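Local coordinates for protein leucine aminopeptidase 2, chloroplastic (Streptomyces sp. BC16019, PDB 5LHJ) that acts as an M17-family metalloaminopeptidase in bottromycin maturation, probably removing unsubstituted N-terminal amino acids from peptides at a two-manganese site, at residues G262-G268 against P312-P318. Sequence-based numbering, arbitrary orientation.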
loop_
_atom_site.group_PDB
_atom_site.type_symbol
_atom_site.label_atom_id
_atom_site.label_comp_id
_atom_site.label_asym_id
_atom_site.label_seq_id
_atom_site.Cartn_x
_atom_site.Cartn_y
_atom_site.Cartn_z
ATOM N N GLY A 262 -15.081 21.983 -16.737
ATOM C CA GLY A 262 -15.652 22.537 -15.513
ATOM C C GLY A 262 -16.177 21.527 -14.506
ATOM O O GLY A 262 -17.324 21.637 -14.063
ATOM N N VAL A 263 -15.339 20.582 -14.086
ATOM C CA VAL A 263 -15.760 19.643 -13.043
ATOM C C VAL A 263 -15.549 20.341 -11.702
ATOM O O VAL A 263 -14.429 20.503 -11.249
ATOM C CB VAL A 263 -15.039 18.276 -13.134
ATOM C CG1 VAL A 263 -15.497 17.347 -12.011
ATOM C CG2 VAL A 263 -15.336 17.639 -14.481
ATOM N N THR A 264 -16.646 20.775 -11.090
ATOM C CA THR A 264 -16.597 21.588 -9.887
ATOM C C THR A 264 -16.200 20.820 -8.628
ATOM O O THR A 264 -15.666 21.410 -7.690
ATOM C CB THR A 264 -17.922 22.334 -9.654
ATOM O OG1 THR A 264 -18.995 21.396 -9.496
ATOM C CG2 THR A 264 -18.212 23.248 -10.854
ATOM N N PHE A 265 -16.470 19.519 -8.606
ATOM C CA PHE A 265 -15.929 18.648 -7.579
ATOM C C PHE A 265 -15.712 17.267 -8.182
ATOM O O PHE A 265 -16.632 16.700 -8.765
ATOM C CB PHE A 265 -16.844 18.556 -6.360
ATOM C CG PHE A 265 -16.268 17.708 -5.271
ATOM C CD1 PHE A 265 -15.198 18.161 -4.519
ATOM C CD2 PHE A 265 -16.727 16.425 -5.077
ATOM C CE1 PHE A 265 -14.618 17.354 -3.556
ATOM C CE2 PHE A 265 -16.168 15.609 -4.104
ATOM C CZ PHE A 265 -15.109 16.064 -3.356
ATOM N N ASP A 266 -14.487 16.754 -8.056
ATOM C CA ASP A 266 -14.139 15.436 -8.559
ATOM C C ASP A 266 -13.633 14.546 -7.414
ATOM O O ASP A 266 -12.492 14.682 -6.963
ATOM C CB ASP A 266 -13.083 15.561 -9.652
ATOM C CG ASP A 266 -12.620 14.223 -10.168
ATOM O OD1 ASP A 266 -13.356 13.228 -10.014
ATOM O OD2 ASP A 266 -11.500 14.169 -10.707
ATOM N N SER A 267 -14.483 13.614 -6.992
ATOM C CA SER A 267 -14.135 12.629 -5.978
ATOM C C SER A 267 -13.439 11.401 -6.555
ATOM O O SER A 267 -13.059 10.522 -5.785
ATOM C CB SER A 267 -15.407 12.124 -5.288
ATOM O OG SER A 267 -16.065 11.218 -6.156
ATOM N N GLY A 268 -13.361 11.296 -7.882
ATOM C CA GLY A 268 -12.910 10.071 -8.548
ATOM C C GLY A 268 -14.041 9.137 -8.937
ATOM O O GLY A 268 -13.817 8.181 -9.672
ATOM N N PRO A 312 -18.691 22.706 -20.196
ATOM C CA PRO A 312 -19.424 21.644 -19.499
ATOM C C PRO A 312 -19.104 21.630 -18.004
ATOM O O PRO A 312 -17.917 21.589 -17.622
ATOM C CB PRO A 312 -18.922 20.376 -20.186
ATOM C CG PRO A 312 -17.518 20.707 -20.594
ATOM C CD PRO A 312 -17.532 22.175 -20.939
ATOM N N LEU A 313 -20.152 21.668 -17.181
ATOM C CA LEU A 313 -20.039 21.799 -15.729
ATOM C C LEU A 313 -20.730 20.630 -15.037
ATOM O O LEU A 313 -21.887 20.345 -15.320
ATOM C CB LEU A 313 -20.672 23.121 -15.270
ATOM C CG LEU A 313 -20.368 24.387 -16.071
ATOM C CD1 LEU A 313 -21.056 25.586 -15.433
ATOM C CD2 LEU A 313 -18.882 24.667 -16.149
ATOM N N ALA A 314 -20.028 19.960 -14.129
ATOM C CA ALA A 314 -20.593 18.804 -13.415
ATOM C C ALA A 314 -19.787 18.465 -12.177
ATOM O O ALA A 314 -18.664 18.934 -12.018
ATOM C CB ALA A 314 -20.660 17.592 -14.339
ATOM N N GLU A 315 -20.379 17.661 -11.294
ATOM C CA GLU A 315 -19.645 16.991 -10.216
ATOM C C GLU A 315 -19.472 15.510 -10.559
ATOM O O GLU A 315 -20.336 14.930 -11.194
ATOM C CB GLU A 315 -20.377 17.078 -8.883
ATOM C CG GLU A 315 -20.502 18.451 -8.251
ATOM C CD GLU A 315 -21.060 18.388 -6.832
ATOM O OE1 GLU A 315 -21.710 17.375 -6.463
ATOM O OE2 GLU A 315 -20.859 19.357 -6.068
ATOM N N ASN A 316 -18.359 14.917 -10.137
ATOM C CA ASN A 316 -18.122 13.472 -10.258
ATOM C C ASN A 316 -18.160 12.864 -8.844
ATOM O O ASN A 316 -17.211 13.031 -8.073
ATOM C CB ASN A 316 -16.762 13.231 -10.927
ATOM C CG ASN A 316 -16.504 11.759 -11.257
ATOM O OD1 ASN A 316 -17.428 10.963 -11.363
ATOM N ND2 ASN A 316 -15.245 11.410 -11.440
ATOM N N MET A 317 -19.262 12.192 -8.497
ATOM C CA MET A 317 -19.504 11.698 -7.133
ATOM C C MET A 317 -19.847 10.208 -7.132
ATOM O O MET A 317 -20.439 9.725 -8.088
ATOM C CB MET A 317 -20.689 12.456 -6.501
ATOM C CG MET A 317 -20.485 13.942 -6.244
ATOM S SD MET A 317 -19.433 14.211 -4.813
ATOM C CE MET A 317 -20.612 14.401 -3.484
ATOM N N PRO A 318 -19.499 9.481 -6.048
ATOM C CA PRO A 318 -20.026 8.127 -5.883
ATOM C C PRO A 318 -21.467 8.191 -5.355
ATOM O O PRO A 318 -21.828 9.110 -4.607
ATOM C CB PRO A 318 -19.092 7.529 -4.830
ATOM C CG PRO A 318 -18.790 8.690 -3.941
ATOM C CD PRO A 318 -18.818 9.933 -4.822
HETATM O O HOH W 1 -19.449 21.498 -6.884
#
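Asn316 gives Asp266 an amide hydrogen bond: the two side chains lie side by side, their planes 21° apart, and Asn316 ND2 meets Asp266 OD1 at 3.0 Å from above the carboxylate plane. From the opposite face Gly268 N reaches the same OD1 at 2.9 Å, closing an Asx turn. Two N-H groups thus fix the rotation of a carboxylate that binds both manganese ions, although no metal is bound to this chain in the model. An amide suits position 316, since its ND2 also donates to Thr342 O, while Asp266 OD2 is paired with Lys273. With CG anti to the backbone N (chi1 177° in Asp266, -173° in Asn316), both groups extend together on one face of the sheet.

The parallel backbone pairing that carries these side chains sets the register. Asn316 N binds Phe265 O at 2.8 Å, and Asn316 O takes both Ser267 N and Ser267 OG, the hydroxyl at 2.9 Å. At the corner of the chain, Thr264 N donates to Ala314 O. Leu313 CD2 lies 3.9 Å from Gly262 CA, an approach that glycine permits.

Phe265 points to the opposite face from Asp266, and Met317, just past the strand end, bends so that its SD meets the ring edge, 3.5 Å from Phe265 CD2, a Met-aromatic contact. A water bridges Thr264 OG1 and Glu315 OE2; Glu315 OE1 is hydrogen-bonded to Ser234 OG, and OE2 forms a salt bridge with Arg324 of a neighbouring subunit.

Strand 306-316 lies between 255-263 and 239-245 in the catalytic-domain sheet; Glu345, a manganese ligand starting helix 345-358, touches Val263 and Asn316, helix 225-231 packs against Ala314, and helix 193-207 on Thr264 and Leu313.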